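Local coordinates for penicillin-binding protein PbpB (Mycobacterium tuberculosis, PDB 6KGH) that synthesises cross-linked peptidoglycan from lipid intermediates during cell wall biogenesis, with a penicillin-sensitive transpeptidase domain that joins the peptide subunits, at residues A[263-268]-A[493-498]; A[360-365]-A[387-392]. All blocks are in the same frame, centred on the assembly; numbering follows the deposited sequence.

Overall arrangement
Both contacts lie in the penicillin-binding transpeptidase domain, their centres about 12 Å apart and about 11 and 10 Å from the centre of the chain. Along the sequence the order is 263-268, 360-365, 387-392, then 493-498, so interaction 2 is made wholly within the long excursion whose ends interaction 1 brings together. Interaction 1 sets the loop before Ser269, the acyl-ester serine by similarity, against strand 493-502 of the antiparallel sheet; interaction 2 ties two segments together at the start of helix 390-401. They touch directly: Phe265 N lies 2.8 Å from Met388 O, a probable hydrogen bond, and Pro267 packs on Met388. The serine loop is thus held between the sheet and the start of helix 390-401, close to the probable active site.

Interaction 1 of 2, residues A[263-268]-A[493-498]; sequences SPFEPG and VYWITF
Phe265 sets its CB squarely over the indole of Trp495, where the loop just ahead of Ser269, by similarity the acyl-ester nucleophile, meets strand 493-502 in the antiparallel sheet of the penicillin-binding transpeptidase fold, related to that of the beta-lactamases. The CB lies 3.4 Å from the centroid of the five-membered ring and only 10° off its normal, a CH-pi contact. With Phe265 CG between its own backbone N and carbonyl carbon (chi1 53°), the phenyl ring passes beside the indole and meets Thr497; the two aromatic planes meet obliquely at 40°. Phe265 CE1 reaches Thr497 CG2 at 3.8 Å. Phe265 thereby touches two strand residues that share a face, Trp495 with its CB and Thr497 with its ring. Glu266 extends the cover over the same indole face: its N is 3.5 Å from Trp495 CZ3, and its CB also touches the six-membered ring. The acid is held beyond this contact, where OE1 bonds to Tyr489 and to the backbone of Gly385. Met514, on strand 509-516, packs against Phe265, Trp495 and Thr497. Threonine offers a methyl to the phenyl ring and a hydroxyl to water: one water donates to Pro267 O and Trp495 O, and lies 2.8 Å from Thr497 OG1.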
ATOM      1  N   SER A 263       2.373  -6.451   8.829  1.00 26.11           N
ATOM      2  CA  SER A 263       3.803  -6.275   9.106  1.00 28.65           C
ATOM      3  C   SER A 263       4.249  -4.851   8.815  1.00 29.49           C
ATOM      4  O   SER A 263       4.682  -4.558   7.702  1.00 27.14           O
ATOM      5  CB  SER A 263       4.632  -7.277   8.293  1.00 29.00           C
ATOM      6  OG  SER A 263       4.140  -8.592   8.532  1.00 30.11           O
ATOM      7  N   PRO A 264       4.184  -3.947   9.795  1.00 29.45           N
ATOM      8  CA  PRO A 264       4.515  -2.544   9.514  1.00 29.47           C
ATOM      9  C   PRO A 264       6.010  -2.347   9.348  1.00 29.34           C
ATOM     10  O   PRO A 264       6.830  -3.164   9.769  1.00 27.97           O
ATOM     11  CB  PRO A 264       3.986  -1.788  10.743  1.00 31.08           C
ATOM     12  CG  PRO A 264       4.046  -2.821  11.863  1.00 29.74           C
ATOM     13  CD  PRO A 264       3.731  -4.148  11.184  1.00 30.34           C
ATOM     14  N   PHE A 265       6.358  -1.236   8.704  1.00 26.63           N
ATOM     15  CA  PHE A 265       7.748  -0.866   8.477  1.00 27.77           C
ATOM     16  C   PHE A 265       7.852   0.652   8.597  1.00 29.67           C
ATOM     17  O   PHE A 265       6.849   1.358   8.474  1.00 30.10           O
ATOM     18  CB  PHE A 265       8.214  -1.335   7.088  1.00 27.15           C
ATOM     19  CG  PHE A 265       7.302  -0.869   5.971  1.00 27.27           C
ATOM     20  CD1 PHE A 265       7.441   0.396   5.435  1.00 29.01           C
ATOM     21  CD2 PHE A 265       6.280  -1.681   5.495  1.00 27.64           C
ATOM     22  CE1 PHE A 265       6.591   0.859   4.420  1.00 31.39           C
ATOM     23  CE2 PHE A 265       5.409  -1.228   4.466  1.00 28.04           C
ATOM     24  CZ  PHE A 265       5.581   0.038   3.935  1.00 34.52           C
ATOM     25  N   GLU A 266       9.073   1.162   8.815  1.00 27.96           N
ATOM     26  CA  GLU A 266       9.264   2.613   8.809  1.00 30.80           C
ATOM     27  C   GLU A 266       9.187   3.096   7.368  1.00 31.77           C
ATOM     28  O   GLU A 266       9.818   2.495   6.496  1.00 28.07           O
ATOM     29  CB  GLU A 266      10.605   3.029   9.440  1.00 29.92           C
ATOM     30  CG  GLU A 266      10.784   2.536  10.890  1.00 34.25           C
ATOM     31  CD  GLU A 266      11.606   3.490  11.747  1.00 35.15           C
ATOM     32  OE1 GLU A 266      12.196   4.447  11.212  1.00 32.37           O
ATOM     33  OE2 GLU A 266      11.649   3.295  12.971  1.00 41.01           O
ATOM     34  N   PRO A 267       8.403   4.143   7.073  1.00 27.99           N
ATOM     35  CA  PRO A 267       8.221   4.544   5.669  1.00 27.30           C
ATOM     36  C   PRO A 267       9.434   5.237   5.071  1.00 27.31           C
ATOM     37  O   PRO A 267       9.645   5.144   3.855  1.00 30.48           O
ATOM     38  CB  PRO A 267       7.009   5.487   5.734  1.00 28.17           C
ATOM     39  CG  PRO A 267       7.119   6.140   7.117  1.00 28.48           C
ATOM     40  CD  PRO A 267       7.633   4.987   8.006  1.00 29.78           C
ATOM     41  N   GLY A 268      10.231   5.940   5.870  1.00 28.12           N
ATOM     42  CA  GLY A 268      11.289   6.726   5.265  1.00 26.28           C
ATOM     43  C   GLY A 268      10.683   7.781   4.355  1.00 27.80           C
ATOM     44  O   GLY A 268       9.611   8.326   4.636  1.00 27.35           O
ATOM     45  N   VAL A 493      20.830  -1.439   5.263  1.00 36.38           N
ATOM     46  CA  VAL A 493      19.666  -2.309   5.140  1.00 35.59           C
ATOM     47  C   VAL A 493      18.428  -1.421   5.091  1.00 33.68           C
ATOM     48  O   VAL A 493      18.194  -0.634   6.018  1.00 32.37           O
ATOM     49  CB  VAL A 493      19.575  -3.310   6.298  1.00 33.38           C
ATOM     50  CG1 VAL A 493      18.411  -4.280   6.058  1.00 35.74           C
ATOM     51  CG2 VAL A 493      20.918  -4.047   6.468  1.00 36.43           C
ATOM     52  N   TYR A 494      17.623  -1.568   4.031  1.00 34.28           N
ATOM     53  CA  TYR A 494      16.539  -0.633   3.730  1.00 29.22           C
ATOM     54  C   TYR A 494      15.212  -1.321   3.437  1.00 31.41           C
ATOM     55  O   TYR A 494      15.159  -2.397   2.834  1.00 30.95           O
ATOM     56  CB  TYR A 494      16.879   0.244   2.507  1.00 33.14           C
ATOM     57  CG  TYR A 494      18.120   1.085   2.669  1.00 36.35           C
ATOM     58  CD1 TYR A 494      18.069   2.315   3.306  1.00 39.54           C
ATOM     59  CD2 TYR A 494      19.349   0.648   2.186  1.00 40.91           C
ATOM     60  CE1 TYR A 494      19.212   3.101   3.455  1.00 41.65           C
ATOM     61  CE2 TYR A 494      20.495   1.423   2.331  1.00 41.76           C
ATOM     62  CZ  TYR A 494      20.416   2.647   2.971  1.00 43.57           C
ATOM     63  OH  TYR A 494      21.538   3.428   3.125  1.00 52.64           O
ATOM     64  N   TRP A 495      14.125  -0.661   3.832  1.00 27.18           N
ATOM     65  CA  TRP A 495      12.837  -0.866   3.188  1.00 29.13           C
ATOM     66  C   TRP A 495      12.762   0.090   2.002  1.00 30.74           C
ATOM     67  O   TRP A 495      12.875   1.306   2.183  1.00 28.68           O
ATOM     68  CB  TRP A 495      11.669  -0.594   4.138  1.00 30.49           C
ATOM     69  CG  TRP A 495      11.513  -1.561   5.274  1.00 30.29           C
ATOM     70  CD1 TRP A 495      11.106  -2.870   5.205  1.00 29.69           C
ATOM     71  CD2 TRP A 495      11.722  -1.277   6.659  1.00 25.41           C
ATOM     72  NE1 TRP A 495      11.070  -3.419   6.466  1.00 28.37           N
ATOM     73  CE2 TRP A 495      11.435  -2.458   7.378  1.00 31.27           C
ATOM     74  CE3 TRP A 495      12.134  -0.141   7.360  1.00 27.48           C
ATOM     75  CZ2 TRP A 495      11.553  -2.534   8.767  1.00 30.75           C
ATOM     76  CZ3 TRP A 495      12.242  -0.208   8.732  1.00 33.67           C
ATOM     77  CH2 TRP A 495      11.951  -1.402   9.431  1.00 31.19           C
ATOM     78  N   ILE A 496      12.575  -0.452   0.800  1.00 27.74           N
ATOM     79  CA  ILE A 496      12.404   0.335  -0.416  1.00 25.07           C
ATOM     80  C   ILE A 496      10.925   0.302  -0.784  1.00 30.53           C
ATOM     81  O   ILE A 496      10.307  -0.768  -0.768  1.00 27.67           O
ATOM     82  CB  ILE A 496      13.267  -0.214  -1.564  1.00 26.09           C
ATOM     83  CG1 ILE A 496      14.748  -0.258  -1.135  1.00 27.09           C
ATOM     84  CG2 ILE A 496      13.072   0.627  -2.826  1.00 28.67           C
ATOM     85  CD1 ILE A 496      15.358   1.099  -0.844  1.00 32.28           C
ATOM     86  N   THR A 497      10.358   1.468  -1.102  1.00 27.62           N
ATOM     87  CA  THR A 497       8.936   1.575  -1.398  1.00 25.63           C
ATOM     88  C   THR A 497       8.708   2.424  -2.634  1.00 27.15           C
ATOM     89  O   THR A 497       9.564   3.220  -3.048  1.00 28.70           O
ATOM     90  CB  THR A 497       8.134   2.197  -0.239  1.00 30.04           C
ATOM     91  OG1 THR A 497       8.746   3.426   0.154  1.00 26.04           O
ATOM     92  CG2 THR A 497       8.052   1.248   0.957  1.00 25.13           C
ATOM     93  N   PHE A 498       7.528   2.234  -3.218  1.00 27.50           N
ATOM     94  CA  PHE A 498       6.993   3.160  -4.202  1.00 25.97           C
ATOM     95  C   PHE A 498       5.487   3.226  -4.019  1.00 26.30           C
ATOM     96  O   PHE A 498       4.836   2.195  -3.838  1.00 28.24           O
ATOM     97  CB  PHE A 498       7.313   2.769  -5.657  1.00 26.46           C
ATOM     98  CG  PHE A 498       7.130   3.921  -6.626  1.00 25.72           C
ATOM     99  CD1 PHE A 498       5.881   4.219  -7.144  1.00 25.92           C
ATOM    100  CD2 PHE A 498       8.197   4.735  -6.964  1.00 28.97           C
ATOM    101  CE1 PHE A 498       5.707   5.305  -8.023  1.00 26.15           C
ATOM    102  CE2 PHE A 498       8.029   5.810  -7.827  1.00 27.41           C
ATOM    103  CZ  PHE A 498       6.771   6.092  -8.352  1.00 26.77           C
TER
HETATM  104  O   HOH W   1      10.813   3.250   2.106  1.00 28.96           O

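Interaction 2 of 2, residues A[360-365]-A[387-392]; sequences GESAGL and SMTLLQ. With NA (sodium ion), chain E.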
ATOM      1  N   GLY A 360      -5.522 -10.071  11.537  1.00 31.75           N
ATOM      2  CA  GLY A 360      -4.130  -9.783  11.779  1.00 31.80           C
ATOM      3  C   GLY A 360      -3.672  -8.408  11.349  1.00 32.93           C
ATOM      4  O   GLY A 360      -2.465  -8.186  11.282  1.00 27.79           O
ATOM      5  N   GLU A 361      -4.587  -7.475  11.056  1.00 29.02           N
ATOM      6  CA  GLU A 361      -4.166  -6.145  10.626  1.00 28.44           C
ATOM      7  C   GLU A 361      -3.409  -5.430  11.739  1.00 32.62           C
ATOM      8  O   GLU A 361      -3.901  -5.325  12.866  1.00 33.21           O
ATOM      9  CB  GLU A 361      -5.366  -5.279  10.197  1.00 25.99           C
ATOM     10  CG  GLU A 361      -4.855  -3.929   9.640  1.00 28.67           C
ATOM     11  CD  GLU A 361      -5.931  -2.939   9.227  1.00 31.33           C
ATOM     12  OE1 GLU A 361      -7.109  -3.153   9.553  1.00 30.73           O
ATOM     13  OE2 GLU A 361      -5.580  -1.923   8.579  1.00 31.72           O
ATOM     14  N   SER A 362      -2.220  -4.910  11.423  1.00 25.98           N
ATOM     15  CA  SER A 362      -1.503  -4.088  12.393  1.00 29.23           C
ATOM     16  C   SER A 362      -1.951  -2.632  12.314  1.00 29.92           C
ATOM     17  O   SER A 362      -2.305  -2.127  11.249  1.00 32.04           O
ATOM     18  CB  SER A 362       0.013  -4.164  12.180  1.00 25.80           C
ATOM     19  OG  SER A 362       0.659  -3.170  12.957  1.00 28.03           O
ATOM     20  N   ALA A 363      -1.904  -1.947  13.458  1.00 31.64           N
ATOM     21  CA  ALA A 363      -2.192  -0.519  13.485  1.00 30.51           C
ATOM     22  C   ALA A 363      -0.986   0.339  13.134  1.00 33.04           C
ATOM     23  O   ALA A 363      -1.139   1.556  12.967  1.00 33.09           O
ATOM     24  CB  ALA A 363      -2.710  -0.104  14.867  1.00 32.14           C
ATOM     25  N   GLY A 364       0.199  -0.254  13.004  1.00 30.04           N
ATOM     26  CA  GLY A 364       1.368   0.579  12.862  1.00 30.25           C
ATOM     27  C   GLY A 364       1.631   1.278  14.187  1.00 36.08           C
ATOM     28  O   GLY A 364       1.115   0.899  15.238  1.00 34.81           O
ATOM     29  N   LEU A 365       2.431   2.335  14.121  1.00 35.50           N
ATOM     30  CA  LEU A 365       2.880   3.018  15.331  1.00 38.62           C
ATOM     31  C   LEU A 365       3.225   4.452  14.980  1.00 37.33           C
ATOM     32  O   LEU A 365       4.097   4.671  14.137  1.00 34.51           O
ATOM     33  CB  LEU A 365       4.098   2.305  15.926  1.00 41.78           C
ATOM     34  CG  LEU A 365       4.242   2.362  17.445  1.00 49.84           C
ATOM     35  CD1 LEU A 365       5.125   1.208  17.926  1.00 58.61           C
ATOM     36  CD2 LEU A 365       4.750   3.723  17.908  1.00 50.79           C
ATOM     37  N   SER A 387       5.903   3.804  12.082  1.00 29.02           N
ATOM     38  CA  SER A 387       5.792   2.645  11.212  1.00 25.87           C
ATOM     39  C   SER A 387       4.369   2.539  10.703  1.00 29.43           C
ATOM     40  O   SER A 387       3.425   2.972  11.368  1.00 30.89           O
ATOM     41  CB  SER A 387       6.176   1.338  11.941  1.00 32.02           C
ATOM     42  OG  SER A 387       5.198   1.017  12.921  1.00 29.91           O
ATOM     43  N   MET A 388       4.227   1.919   9.533  1.00 27.31           N
ATOM     44  CA  MET A 388       2.938   1.753   8.889  1.00 24.89           C
ATOM     45  C   MET A 388       2.971   0.475   8.074  1.00 25.11           C
ATOM     46  O   MET A 388       4.035   0.009   7.664  1.00 26.50           O
ATOM     47  CB  MET A 388       2.606   2.928   7.953  1.00 27.65           C
ATOM     48  CG  MET A 388       3.542   3.010   6.722  1.00 27.19           C
ATOM     49  SD  MET A 388       3.269   4.494   5.681  1.00 26.83           S
ATOM     50  CE  MET A 388       3.645   5.766   6.880  1.00 24.49           C
ATOM     51  N   THR A 389       1.786  -0.062   7.815  1.00 26.35           N
ATOM     52  CA  THR A 389       1.644  -1.176   6.899  1.00 24.56           C
ATOM     53  C   THR A 389       1.633  -0.675   5.460  1.00 25.76           C
ATOM     54  O   THR A 389       1.443   0.516   5.183  1.00 26.88           O
ATOM     55  CB  THR A 389       0.356  -1.953   7.191  1.00 27.55           C
ATOM     56  OG1 THR A 389      -0.761  -1.098   6.948  1.00 28.19           O
ATOM     57  CG2 THR A 389       0.320  -2.431   8.650  1.00 27.61           C
ATOM     58  N   LEU A 390       1.828  -1.611   4.531  1.00 27.10           N
ATOM     59  CA  LEU A 390       1.707  -1.281   3.115  1.00 23.08           C
ATOM     60  C   LEU A 390       0.318  -0.739   2.797  1.00 26.27           C
ATOM     61  O   LEU A 390       0.167   0.148   1.953  1.00 24.98           O
ATOM     62  CB  LEU A 390       1.999  -2.527   2.260  1.00 26.29           C
ATOM     63  CG  LEU A 390       2.026  -2.267   0.742  1.00 31.30           C
ATOM     64  CD1 LEU A 390       3.054  -1.172   0.409  1.00 24.36           C
ATOM     65  CD2 LEU A 390       2.349  -3.539  -0.054  1.00 28.49           C
ATOM     66  N   LEU A 391      -0.716  -1.300   3.428  1.00 28.47           N
ATOM     67  CA  LEU A 391      -2.079  -0.847   3.159  1.00 25.57           C
ATOM     68  C   LEU A 391      -2.285   0.588   3.632  1.00 26.40           C
ATOM     69  O   LEU A 391      -2.859   1.418   2.910  1.00 26.62           O
ATOM     70  CB  LEU A 391      -3.088  -1.788   3.830  1.00 27.45           C
ATOM     71  CG  LEU A 391      -4.570  -1.452   3.577  1.00 27.17           C
ATOM     72  CD1 LEU A 391      -4.941  -1.545   2.095  1.00 24.55           C
ATOM     73  CD2 LEU A 391      -5.419  -2.410   4.395  1.00 29.78           C
ATOM     74  N   GLN A 392      -1.824   0.896   4.851  1.00 23.94           N
ATOM     75  CA  GLN A 392      -1.885   2.272   5.339  1.00 28.09           C
ATOM     76  C   GLN A 392      -1.132   3.215   4.414  1.00 26.77           C
ATOM     77  O   GLN A 392      -1.607   4.322   4.125  1.00 28.32           O
ATOM     78  CB  GLN A 392      -1.296   2.369   6.747  1.00 26.81           C
ATOM     79  CG  GLN A 392      -2.107   1.703   7.838  1.00 27.10           C
ATOM     80  CD  GLN A 392      -1.413   1.803   9.186  1.00 28.39           C
ATOM     81  OE1 GLN A 392      -0.196   1.658   9.271  1.00 29.43           O
ATOM     82  NE2 GLN A 392      -2.174   2.092  10.237  1.00 30.39           N
TER
HETATM   83 NA    NA E 704       0.589   3.931  10.815  1.00 37.85          NA
HETATM   84  O   HOH W   2      -3.005  -1.430   8.498  1.00 28.43           O
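A single antiparallel beta bridge and a capping box at the start of helix 390-401 join loop 360-365 to segment 387-392, beside a bound sodium ion. Leu365 and Ser387 form the hydrogen-bonded pair: Leu365 N donates to Ser387 O at 3.0 Å, and Ser387 N returns a bond to Leu365 O at 2.9 Å. Next to the bridge Gly364 passes close against the chain, its CA 3.5 Å from Ser387 O; positive phi and the lack of a side chain both suit glycine here. Ser362 shapes the preceding turn, its OG accepting from Gly364 N in an ST turn. In the capping box Thr389 OG1 receives Gln392 N while Gln392 OE1 receives Thr389 N. Gln392 CG stands beside its backbone N (chi1 -69°), and the extended chain beyond carries the amide back to Thr389 N and across to Ala363 O. That same OE1 also lies 2.9 Å from the sodium ion, a long coordination distance. Glutamine suits the place because its amide also supplies a donor: NE2 bonds to Ala363 O at 3.0 Å, approaching from above the carbonyl plane, and to Gln352 O. These bonds at both ends should fix the amide's rotation. A water donates to Glu361 OE2 and Ser362 O and accepts from Thr389 OG1. Ser362 and Leu391 make backbone bonds to helix 259-262, and Leu390 and Leu391 pack their side chains onto strand 221-227.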